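Local coordinates for arginyl-trna synthetase (Thermus thermophilus, PDB 1IQ0), which probably joins L-arginine to its cognate tRNA at the expense of ATP, as a monomeric class I aminoacyl-tRNA synthetase, at residues G103-E108 with A346-N351; Q309-G314 with Y342-E347; V388-R393 with I455-Q460; L439-F444 with T469-Q474. All coordinates share one frame; numbering follows the deposited sequence.

Overall arrangement
Contacts 1 and 3 are parallel strand pairs of one mixed sheet, the core of the class I catalytic domain: strand 104-108 lies beside 348-354, then come 380-390 and 455-457. Their centres are about 31 Å apart. Contact 2, centred about 8 Å from the centre of contact 1, lays the end of helix 301-312 against the loop before strand 348-354; the two share Ala346 and Glu347 and a salt bridge from Glu108 to Lys312. Contact 4 packs helix 430-448 on helix 470-487. Contacts 3 and 4 have centres about 15 Å apart, Phe457 touching Ile442. Contacts 1 and 2 close before 3 and 4 open; the last two alternate along the chain, joining catalytic sheet and C-terminal helices.

Contact 1. Residues G103-E108 with A346-N351; sequences GVVLVE and AEETIN
Leu106 and Glu348 begin the regular part of a backbone ladder: Leu106 N donates to Glu348 O at 2.9 Å, Leu106 O accepts from Ile350 N, and Glu108 N closes on Ile350 O at 2.8 Å. Before the ladder, Val104 O takes the amide of Glu347 at 2.8 Å and, weakly, that of Glu348, as the second chain swings into the strand. CA-H groups of Val105, Thr349 and Val107 add contacts to the same carbonyls. Strands 104-108 and 348-351 run parallel, 13° apart, as neighbours in the nucleotide-binding (Rossmann-type) sheet of the class I catalytic domain; strand 141-149 flanks the first and strand 380-390 the second. Apolar contacts divide between the two faces. On one, Val105 CG1, anti to the backbone N (chi1 172°), reaches Ile350 CD1 at 4.1 Å, the two side chains crossing at a slant. On the other, Leu106 CB meets the methyl of Ala346 at 3.8 Å. Two contacts lie at the ends. Glu347 CG, anti to its carbonyl carbon, lies against Gly103 CA at 3.4 Å, where a CB on Gly103 would clash. At the far end Asn351 ND2 rests on Glu108 CB at 3.6 Å, with amide and carboxylate planes 39° apart, while Glu108 OE2 is held by a salt bridge to Lys312.

Contact 2. Residues Q309-G314 with Y342-E347; sequences QFWKMG and YTPKAE
Trp311 and Pro344 meet with their side chains crossing at about a right angle, Pro344 CD over the indole face. Followed outward from CB, the tryptophan leaves the helix with CG anti to its own amide nitrogen (chi1 170°), which carries the indole over to the loop 342-347. CD1 comes first, beside Thr343 OG1 at 3.6 Å. NE1 then gives a weak, bent hydrogen bond to Tyr342 O at 3.1 Å, the carbonyl lying at the ring edge near its plane. Farther out, the benzo half carries the apolar contact: CZ2 and CH2 sit under Pro344 CD and CG, and CD stands 3.7 Å from the centroid of the six-membered ring of Trp311, only 16° off its normal, a CH-pi contact over the face. An alanine here would remove both the platform beneath Pro344 and the NH that reaches Tyr342 O, and would probably leave the loop less firmly seated on the helix. At the next residue, Lys312 O accepts a sound bond from Ala346 N at 2.9 Å. Met313 CG touches Ala346 O at 3.5 Å, and a water donates to both Met313 O and Ala346 O, bridging the two backbones. Gly314, with positive phi (77°), is the C-prime residue of a Schellman motif that ends helix 301-312.

Contact 3. Residues V388-R393 with I455-Q460; sequences VLLEGR and IDFRYQ
Glu391 OE2 is gripped by two partners: Tyr459 N, in the first turn of helix 459-463, donates to it at 3.1 Å, and a water also donates to it while taking the N-H of Gln460 at 3.0 Å. Glu391 belongs to the type I' turn Leu390-Arg393, which follows one strand of the outermost parallel pair of the class I catalytic sheet, 388-390 beside 455-457. In the pair itself Leu389 is held twice, its N on Ile455 O and its O on Phe457 N, each at 2.7 Å; Glu391 N follows on Phe457 O. Leu390 CD1 lies at the edge of the Phe457 ring, 3.8 Å from CD2, the two side chains side by side and pointing the same way; helix 430-448 packs on Phe457 and helix 405-423 on Leu390.

Glu391 of the turn joins Asp456 and the N-cap residue Arg458 in a salt-bridge network. Arg458 NH1 pairs with Asp456 OD2 at 2.8 Å, a salt bridge whose hydrogen bond is weak and bent. Glu391, bent at chi2 (-65°), carries its carboxylate over the guanidinium of Arg458, planes 60° apart; OE1 stays 3.9 Å from NH2, a long ion pair with no N-H aimed at it. A lysine in place of Glu391 would probably set a positive charge against Arg458 and leave the Tyr459 amide without this acceptor. The turn is fastened to the neighbouring strand by Asp456 OD1, which takes the amide of Gly392 at 2.7 Å, on its syn side and 21° out of the carboxylate plane.

Contact 4. Residues L439-F444 with T469-Q474; sequences LGAIRF and TGPYVQ
Phe444 CB presses on Gly470 CA at 3.4 Å, the tightest carbon contact of this helix pair. The phenyl group follows: with CG anti to the backbone N (chi1 -165°), the ring is carried over the start of helix 470-487, where CD2 lies 3.6 Å from Thr469 C, Thr469 O stands over one face toward the rim, and CE1 reaches Val473 CG2 at 4.3 Å. One turn back, Ala441 takes Pro471: CB meets CG at 4.0 Å, and Pro471 CD nestles against Ala441 CA. Gly440 and Gly470 allow this approach. A CB on Gly470 would run into Gly440 O and Phe444 CB, and one on Gly440 would strike Gln474 NE2; their absence lets the axes of the short segments 439-444 and 470-474 come within 8.3 Å. A water joins them further, donating to Ala441 O and accepting from Gly470 N at 3.0 Å, and so satisfies a first-turn amide of the second helix.

The next shell fixes that helix start. Thr469 is the N-cap, its OG1 accepting from Tyr472 N at 3.2 Å and also bonding to Ser464 O. Gln474 NE2 is held by Pro587 O and Met436 O, while Ala529 and Leu533 of helix 525-544 pack on Phe444. The arrangement is a glycine-mediated crossing at 121° between helix 430-448 and helix 470-487, most of which falls in the DALR anticodon-binding family region.

Contact 1. Residues G103-E108 with A346-N351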
# COMPACT_ATOMS: atom_id res chain seq x y z
N GLY A 103 0.11 11.16 15.50
CA GLY A 103 -0.21 11.88 14.28
C GLY A 103 -0.83 10.96 13.24
O GLY A 103 -0.15 10.13 12.65
N VAL A 104 -2.13 11.11 13.03
CA VAL A 104 -2.85 10.29 12.08
C VAL A 104 -2.42 10.44 10.62
O VAL A 104 -2.23 11.54 10.12
CB VAL A 104 -4.37 10.55 12.17
CG1 VAL A 104 -5.10 9.84 11.02
CG2 VAL A 104 -4.91 10.07 13.51
N VAL A 105 -2.26 9.30 9.96
CA VAL A 105 -1.95 9.25 8.54
C VAL A 105 -3.22 8.58 8.01
O VAL A 105 -3.49 7.42 8.30
CB VAL A 105 -0.72 8.35 8.24
CG1 VAL A 105 -0.58 8.19 6.74
CG2 VAL A 105 0.55 8.99 8.81
N LEU A 106 -4.02 9.33 7.27
CA LEU A 106 -5.28 8.81 6.76
C LEU A 106 -5.14 8.28 5.34
O LEU A 106 -4.86 9.04 4.41
CB LEU A 106 -6.34 9.91 6.80
CG LEU A 106 -7.79 9.50 6.50
CD1 LEU A 106 -8.26 8.48 7.53
CD2 LEU A 106 -8.67 10.74 6.55
N VAL A 107 -5.33 6.98 5.19
CA VAL A 107 -5.23 6.35 3.88
C VAL A 107 -6.61 6.08 3.30
O VAL A 107 -7.43 5.40 3.92
CB VAL A 107 -4.46 5.01 3.97
CG1 VAL A 107 -4.35 4.39 2.58
CG2 VAL A 107 -3.08 5.25 4.57
N GLU A 108 -6.88 6.62 2.12
CA GLU A 108 -8.16 6.35 1.47
C GLU A 108 -7.92 5.47 0.25
O GLU A 108 -7.09 5.78 -0.61
CB GLU A 108 -8.85 7.64 1.00
CG GLU A 108 -10.13 7.31 0.19
CD GLU A 108 -10.79 8.53 -0.45
OE1 GLU A 108 -11.24 8.41 -1.61
OE2 GLU A 108 -10.87 9.60 0.19
N ALA A 346 -5.95 14.40 10.44
CA ALA A 346 -4.79 13.80 9.79
C ALA A 346 -3.64 14.76 9.55
O ALA A 346 -3.83 15.87 9.08
CB ALA A 346 -5.21 13.17 8.46
N GLU A 347 -2.43 14.29 9.88
CA GLU A 347 -1.20 15.06 9.68
C GLU A 347 -0.81 14.85 8.23
O GLU A 347 -0.13 15.67 7.62
CB GLU A 347 -0.08 14.53 10.57
CG GLU A 347 -0.42 14.47 12.04
CD GLU A 347 -0.16 15.78 12.75
OE1 GLU A 347 -0.70 16.82 12.31
OE2 GLU A 347 0.58 15.77 13.75
N GLU A 348 -1.22 13.70 7.69
CA GLU A 348 -0.92 13.32 6.31
C GLU A 348 -2.06 12.50 5.74
O GLU A 348 -2.68 11.72 6.45
CB GLU A 348 0.35 12.46 6.24
CG GLU A 348 1.62 13.14 6.69
CD GLU A 348 2.85 12.26 6.50
OE1 GLU A 348 3.09 11.80 5.37
OE2 GLU A 348 3.57 12.04 7.50
N THR A 349 -2.32 12.65 4.45
CA THR A 349 -3.35 11.86 3.81
C THR A 349 -2.75 11.21 2.58
O THR A 349 -1.83 11.75 1.96
CB THR A 349 -4.55 12.72 3.36
OG1 THR A 349 -4.10 13.76 2.49
CG2 THR A 349 -5.25 13.33 4.57
N ILE A 350 -3.28 10.04 2.25
CA ILE A 350 -2.83 9.32 1.08
C ILE A 350 -4.05 8.81 0.33
O ILE A 350 -4.85 8.05 0.86
CB ILE A 350 -1.94 8.12 1.47
CG1 ILE A 350 -0.66 8.62 2.15
CG2 ILE A 350 -1.60 7.30 0.23
CD1 ILE A 350 0.20 7.51 2.76
N ASN A 351 -4.20 9.26 -0.91
CA ASN A 351 -5.31 8.83 -1.74
C ASN A 351 -4.78 7.88 -2.80
O ASN A 351 -3.93 8.25 -3.60
CB ASN A 351 -5.98 10.04 -2.42
CG ASN A 351 -6.80 10.88 -1.46
OD1 ASN A 351 -7.34 11.93 -1.85
ND2 ASN A 351 -6.91 10.44 -0.21

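Contact 2. Residues Q309-G314 with Y342-E347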
# COMPACT_ATOMS: atom_id res chain seq x y z
N GLN A 309 -11.03 17.13 1.81
CA GLN A 309 -9.64 17.17 2.26
C GLN A 309 -9.54 17.99 3.54
O GLN A 309 -8.81 17.63 4.46
CB GLN A 309 -8.75 17.82 1.19
CG GLN A 309 -7.27 17.87 1.54
CD GLN A 309 -6.62 16.49 1.57
OE1 GLN A 309 -6.93 15.63 0.75
NE2 GLN A 309 -5.71 16.28 2.52
N PHE A 310 -10.27 19.10 3.60
CA PHE A 310 -10.27 19.95 4.78
C PHE A 310 -10.75 19.21 6.03
O PHE A 310 -10.20 19.37 7.11
CB PHE A 310 -11.14 21.20 4.54
CG PHE A 310 -10.44 22.31 3.79
CD1 PHE A 310 -11.06 23.55 3.63
CD2 PHE A 310 -9.18 22.12 3.24
CE1 PHE A 310 -10.43 24.59 2.95
CE2 PHE A 310 -8.54 23.15 2.54
CZ PHE A 310 -9.17 24.39 2.40
N TRP A 311 -11.78 18.38 5.86
CA TRP A 311 -12.32 17.62 6.98
C TRP A 311 -11.31 16.57 7.42
O TRP A 311 -11.09 16.38 8.61
CB TRP A 311 -13.62 16.92 6.57
CG TRP A 311 -14.10 15.93 7.61
CD1 TRP A 311 -14.79 16.20 8.76
CD2 TRP A 311 -13.85 14.51 7.61
NE1 TRP A 311 -14.98 15.04 9.48
CE2 TRP A 311 -14.42 13.99 8.80
CE3 TRP A 311 -13.21 13.64 6.73
CZ2 TRP A 311 -14.36 12.63 9.13
CZ3 TRP A 311 -13.14 12.28 7.06
CH2 TRP A 311 -13.72 11.80 8.24
N LYS A 312 -10.69 15.90 6.46
CA LYS A 312 -9.69 14.87 6.77
C LYS A 312 -8.58 15.40 7.66
O LYS A 312 -8.10 14.70 8.55
CB LYS A 312 -9.07 14.32 5.48
CG LYS A 312 -9.99 13.46 4.62
CD LYS A 312 -9.23 12.88 3.43
CE LYS A 312 -10.06 11.89 2.63
NZ LYS A 312 -9.29 11.43 1.43
N MET A 313 -8.17 16.65 7.41
CA MET A 313 -7.10 17.25 8.20
C MET A 313 -7.58 18.10 9.37
O MET A 313 -6.80 18.85 9.96
CB MET A 313 -6.16 18.06 7.27
CG MET A 313 -5.43 17.16 6.25
SD MET A 313 -4.42 18.03 5.04
CE MET A 313 -2.88 16.98 5.04
N GLY A 314 -8.86 17.99 9.71
CA GLY A 314 -9.39 18.73 10.85
C GLY A 314 -9.68 20.20 10.68
O GLY A 314 -10.00 20.90 11.64
N TYR A 342 -16.84 13.68 14.64
CA TYR A 342 -15.44 13.31 14.58
C TYR A 342 -14.70 13.71 13.31
O TYR A 342 -15.24 13.66 12.21
CB TYR A 342 -15.32 11.79 14.75
CG TYR A 342 -13.95 11.21 14.48
CD1 TYR A 342 -12.99 11.13 15.49
CD2 TYR A 342 -13.61 10.74 13.21
CE1 TYR A 342 -11.73 10.58 15.24
CE2 TYR A 342 -12.35 10.20 12.95
CZ TYR A 342 -11.41 10.12 13.97
OH TYR A 342 -10.17 9.57 13.74
N THR A 343 -13.44 14.08 13.50
CA THR A 343 -12.52 14.44 12.43
C THR A 343 -11.23 13.70 12.77
O THR A 343 -10.79 13.72 13.92
CB THR A 343 -12.19 15.93 12.41
OG1 THR A 343 -13.36 16.69 12.08
CG2 THR A 343 -11.13 16.20 11.39
N PRO A 344 -10.58 13.07 11.77
CA PRO A 344 -9.34 12.33 12.01
C PRO A 344 -8.16 13.24 12.36
O PRO A 344 -7.17 12.79 12.94
CB PRO A 344 -9.09 11.60 10.69
CG PRO A 344 -10.40 11.66 9.96
CD PRO A 344 -10.98 12.98 10.36
N LYS A 345 -8.26 14.51 12.00
CA LYS A 345 -7.17 15.46 12.25
C LYS A 345 -5.88 14.90 11.66
O LYS A 345 -4.83 14.92 12.30
CB LYS A 345 -6.99 15.70 13.75
CG LYS A 345 -8.17 16.33 14.47
CD LYS A 345 -7.82 16.62 15.92
CE LYS A 345 -8.97 17.28 16.67
NZ LYS A 345 -10.15 16.40 16.81
N ALA A 346 -5.95 14.40 10.44
CA ALA A 346 -4.79 13.80 9.79
C ALA A 346 -3.64 14.76 9.55
O ALA A 346 -3.83 15.87 9.08
CB ALA A 346 -5.21 13.17 8.46
N GLU A 347 -2.43 14.29 9.88
CA GLU A 347 -1.20 15.06 9.68
C GLU A 347 -0.81 14.85 8.23
O GLU A 347 -0.13 15.67 7.62
CB GLU A 347 -0.08 14.53 10.57
CG GLU A 347 -0.42 14.47 12.04
CD GLU A 347 -0.16 15.78 12.75
OE1 GLU A 347 -0.70 16.82 12.31
OE2 GLU A 347 0.58 15.77 13.75
O HOH W 1 -4.17 18.28 10.55

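Contact 3. Residues V388-R393 with I455-Q460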
# COMPACT_ATOMS: atom_id res chain seq x y z
N VAL A 388 -4.54 -2.65 -15.02
CA VAL A 388 -4.27 -4.06 -14.81
C VAL A 388 -5.00 -4.86 -15.88
O VAL A 388 -6.22 -4.73 -16.03
CB VAL A 388 -4.75 -4.54 -13.42
CG1 VAL A 388 -4.57 -6.05 -13.32
CG2 VAL A 388 -3.97 -3.84 -12.32
N LEU A 389 -4.26 -5.66 -16.62
CA LEU A 389 -4.84 -6.50 -17.67
C LEU A 389 -5.06 -7.90 -17.11
O LEU A 389 -4.37 -8.31 -16.17
CB LEU A 389 -3.89 -6.57 -18.88
CG LEU A 389 -3.44 -5.26 -19.51
CD1 LEU A 389 -2.44 -5.53 -20.62
CD2 LEU A 389 -4.65 -4.53 -20.06
N LEU A 390 -6.01 -8.62 -17.68
CA LEU A 390 -6.28 -10.00 -17.27
C LEU A 390 -6.00 -10.88 -18.48
O LEU A 390 -6.72 -10.84 -19.48
CB LEU A 390 -7.74 -10.16 -16.82
CG LEU A 390 -8.11 -11.59 -16.39
CD1 LEU A 390 -7.24 -12.02 -15.21
CD2 LEU A 390 -9.58 -11.65 -16.00
N GLU A 391 -4.92 -11.66 -18.40
CA GLU A 391 -4.52 -12.53 -19.50
C GLU A 391 -4.27 -11.70 -20.75
O GLU A 391 -4.69 -12.07 -21.85
CB GLU A 391 -5.60 -13.58 -19.77
CG GLU A 391 -5.72 -14.68 -18.70
CD GLU A 391 -4.48 -15.56 -18.59
OE1 GLU A 391 -3.78 -15.74 -19.61
OE2 GLU A 391 -4.21 -16.10 -17.50
N GLY A 392 -3.58 -10.57 -20.58
CA GLY A 392 -3.26 -9.69 -21.69
C GLY A 392 -4.46 -8.94 -22.26
O GLY A 392 -4.36 -8.31 -23.31
N ARG A 393 -5.58 -9.00 -21.56
CA ARG A 393 -6.80 -8.35 -22.02
C ARG A 393 -7.19 -7.14 -21.16
O ARG A 393 -7.16 -7.20 -19.93
CB ARG A 393 -7.95 -9.36 -22.01
CG ARG A 393 -9.26 -8.85 -22.59
CD ARG A 393 -9.12 -8.52 -24.06
NE ARG A 393 -8.56 -9.64 -24.82
CZ ARG A 393 -9.11 -10.86 -24.88
NH1 ARG A 393 -10.23 -11.11 -24.22
NH2 ARG A 393 -8.53 -11.81 -25.59
N ILE A 455 0.24 -3.68 -15.24
CA ILE A 455 0.34 -5.08 -14.84
C ILE A 455 -0.53 -5.98 -15.72
O ILE A 455 -1.62 -5.60 -16.12
CB ILE A 455 -0.13 -5.30 -13.38
CG1 ILE A 455 0.75 -4.54 -12.40
CG2 ILE A 455 -0.11 -6.78 -13.04
CD1 ILE A 455 0.25 -4.60 -10.98
N ASP A 456 -0.03 -7.17 -16.03
CA ASP A 456 -0.81 -8.14 -16.81
C ASP A 456 -0.93 -9.37 -15.91
O ASP A 456 0.03 -10.13 -15.76
CB ASP A 456 -0.08 -8.53 -18.10
CG ASP A 456 -0.93 -9.43 -19.00
OD1 ASP A 456 -1.94 -9.97 -18.53
OD2 ASP A 456 -0.59 -9.59 -20.20
N PHE A 457 -2.09 -9.55 -15.28
CA PHE A 457 -2.29 -10.69 -14.39
C PHE A 457 -2.65 -11.96 -15.15
O PHE A 457 -3.73 -12.06 -15.74
CB PHE A 457 -3.39 -10.39 -13.38
CG PHE A 457 -3.58 -11.48 -12.35
CD1 PHE A 457 -2.74 -11.55 -11.23
CD2 PHE A 457 -4.54 -12.46 -12.53
CE1 PHE A 457 -2.87 -12.60 -10.31
CE2 PHE A 457 -4.68 -13.51 -11.61
CZ PHE A 457 -3.83 -13.58 -10.50
N ARG A 458 -1.75 -12.94 -15.12
CA ARG A 458 -2.00 -14.22 -15.79
C ARG A 458 -1.99 -15.29 -14.71
O ARG A 458 -1.00 -15.45 -13.99
CB ARG A 458 -0.93 -14.48 -16.85
CG ARG A 458 -0.68 -13.27 -17.76
CD ARG A 458 0.42 -13.54 -18.78
NE ARG A 458 -0.10 -14.18 -19.98
CZ ARG A 458 -0.74 -13.55 -20.96
NH1 ARG A 458 -0.95 -12.24 -20.88
NH2 ARG A 458 -1.18 -14.22 -22.01
N TYR A 459 -3.09 -16.02 -14.58
CA TYR A 459 -3.23 -17.04 -13.55
C TYR A 459 -2.05 -17.97 -13.30
O TYR A 459 -1.47 -17.95 -12.21
CB TYR A 459 -4.47 -17.90 -13.82
CG TYR A 459 -5.78 -17.15 -13.71
CD1 TYR A 459 -6.43 -16.68 -14.85
CD2 TYR A 459 -6.37 -16.91 -12.47
CE1 TYR A 459 -7.65 -15.99 -14.76
CE2 TYR A 459 -7.57 -16.23 -12.36
CZ TYR A 459 -8.21 -15.77 -13.50
OH TYR A 459 -9.41 -15.12 -13.39
N GLN A 460 -1.69 -18.78 -14.29
CA GLN A 460 -0.59 -19.74 -14.13
C GLN A 460 0.71 -19.08 -13.70
O GLN A 460 1.37 -19.55 -12.77
CB GLN A 460 -0.37 -20.52 -15.43
CG GLN A 460 0.64 -21.65 -15.30
CD GLN A 460 0.64 -22.60 -16.49
OE1 GLN A 460 -0.38 -23.23 -16.80
NE2 GLN A 460 1.77 -22.70 -17.17
O HOH W 2 -2.76 -18.41 -17.03

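Contact 4. Residues L439-F444 with T469-Q474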
# COMPACT_ATOMS: atom_id res chain seq x y z
N LEU A 439 -4.93 -16.12 -2.68
CA LEU A 439 -4.87 -14.77 -2.12
C LEU A 439 -3.46 -14.21 -2.21
O LEU A 439 -3.26 -13.03 -2.52
CB LEU A 439 -5.32 -14.79 -0.65
CG LEU A 439 -5.27 -13.44 0.08
CD1 LEU A 439 -6.21 -12.45 -0.60
CD2 LEU A 439 -5.67 -13.63 1.54
N GLY A 440 -2.48 -15.07 -1.93
CA GLY A 440 -1.08 -14.67 -1.98
C GLY A 440 -0.64 -14.33 -3.39
O GLY A 440 0.12 -13.39 -3.62
N ALA A 441 -1.12 -15.11 -4.36
CA ALA A 441 -0.78 -14.89 -5.75
C ALA A 441 -1.32 -13.53 -6.19
O ALA A 441 -0.62 -12.73 -6.82
CB ALA A 441 -1.37 -15.98 -6.61
N ILE A 442 -2.58 -13.27 -5.85
CA ILE A 442 -3.24 -12.02 -6.20
C ILE A 442 -2.66 -10.79 -5.49
O ILE A 442 -2.26 -9.82 -6.14
CB ILE A 442 -4.77 -12.14 -5.93
CG1 ILE A 442 -5.35 -13.19 -6.88
CG2 ILE A 442 -5.45 -10.78 -6.11
CD1 ILE A 442 -6.79 -13.55 -6.60
N ARG A 443 -2.59 -10.83 -4.16
CA ARG A 443 -2.05 -9.70 -3.41
C ARG A 443 -0.61 -9.38 -3.77
O ARG A 443 -0.22 -8.21 -3.85
CB ARG A 443 -2.15 -9.95 -1.90
CG ARG A 443 -3.56 -9.91 -1.36
CD ARG A 443 -4.25 -8.59 -1.64
NE ARG A 443 -4.16 -7.62 -0.55
CZ ARG A 443 -3.10 -6.87 -0.28
NH1 ARG A 443 -2.00 -6.95 -1.04
NH2 ARG A 443 -3.15 -6.01 0.73
N PHE A 444 0.20 -10.41 -4.02
CA PHE A 444 1.60 -10.17 -4.37
C PHE A 444 1.73 -9.60 -5.78
O PHE A 444 2.52 -8.69 -6.02
CB PHE A 444 2.44 -11.45 -4.28
CG PHE A 444 3.92 -11.19 -4.27
CD1 PHE A 444 4.56 -10.83 -3.10
CD2 PHE A 444 4.65 -11.22 -5.45
CE1 PHE A 444 5.92 -10.51 -3.09
CE2 PHE A 444 6.01 -10.90 -5.46
CZ PHE A 444 6.64 -10.54 -4.28
N THR A 469 6.65 -14.76 -7.52
CA THR A 469 5.25 -14.69 -7.13
C THR A 469 5.05 -14.78 -5.62
O THR A 469 5.99 -15.06 -4.87
CB THR A 469 4.52 -15.87 -7.75
OG1 THR A 469 5.02 -17.06 -7.14
CG2 THR A 469 4.78 -15.95 -9.25
N GLY A 470 3.81 -14.57 -5.19
CA GLY A 470 3.48 -14.68 -3.78
C GLY A 470 3.66 -16.12 -3.31
O GLY A 470 4.23 -16.37 -2.25
N PRO A 471 3.15 -17.10 -4.08
CA PRO A 471 3.30 -18.50 -3.67
C PRO A 471 4.78 -18.90 -3.50
O PRO A 471 5.11 -19.71 -2.64
CB PRO A 471 2.61 -19.26 -4.80
CG PRO A 471 1.49 -18.31 -5.17
CD PRO A 471 2.22 -16.98 -5.21
N TYR A 472 5.65 -18.32 -4.32
CA TYR A 472 7.09 -18.58 -4.24
C TYR A 472 7.58 -18.20 -2.84
O TYR A 472 8.23 -19.00 -2.17
CB TYR A 472 7.85 -17.75 -5.28
CG TYR A 472 9.37 -17.87 -5.22
CD1 TYR A 472 10.03 -19.02 -5.66
CD2 TYR A 472 10.14 -16.81 -4.74
CE1 TYR A 472 11.42 -19.11 -5.63
CE2 TYR A 472 11.52 -16.89 -4.71
CZ TYR A 472 12.16 -18.03 -5.15
OH TYR A 472 13.54 -18.09 -5.12
N VAL A 473 7.26 -16.99 -2.41
CA VAL A 473 7.68 -16.52 -1.09
C VAL A 473 6.99 -17.35 0.00
O VAL A 473 7.61 -17.69 1.02
CB VAL A 473 7.34 -15.03 -0.88
CG1 VAL A 473 7.85 -14.56 0.48
CG2 VAL A 473 7.95 -14.19 -2.00
N GLN A 474 5.72 -17.69 -0.21
CA GLN A 474 5.00 -18.49 0.78
C GLN A 474 5.67 -19.86 0.95
O GLN A 474 5.81 -20.36 2.06
CB GLN A 474 3.54 -18.68 0.37
CG GLN A 474 2.67 -17.41 0.42
CD GLN A 474 1.23 -17.69 -0.02
OE1 GLN A 474 0.99 -18.28 -1.07
NE2 GLN A 474 0.27 -17.28 0.80
O HOH W 3 1.93 -13.75 -7.39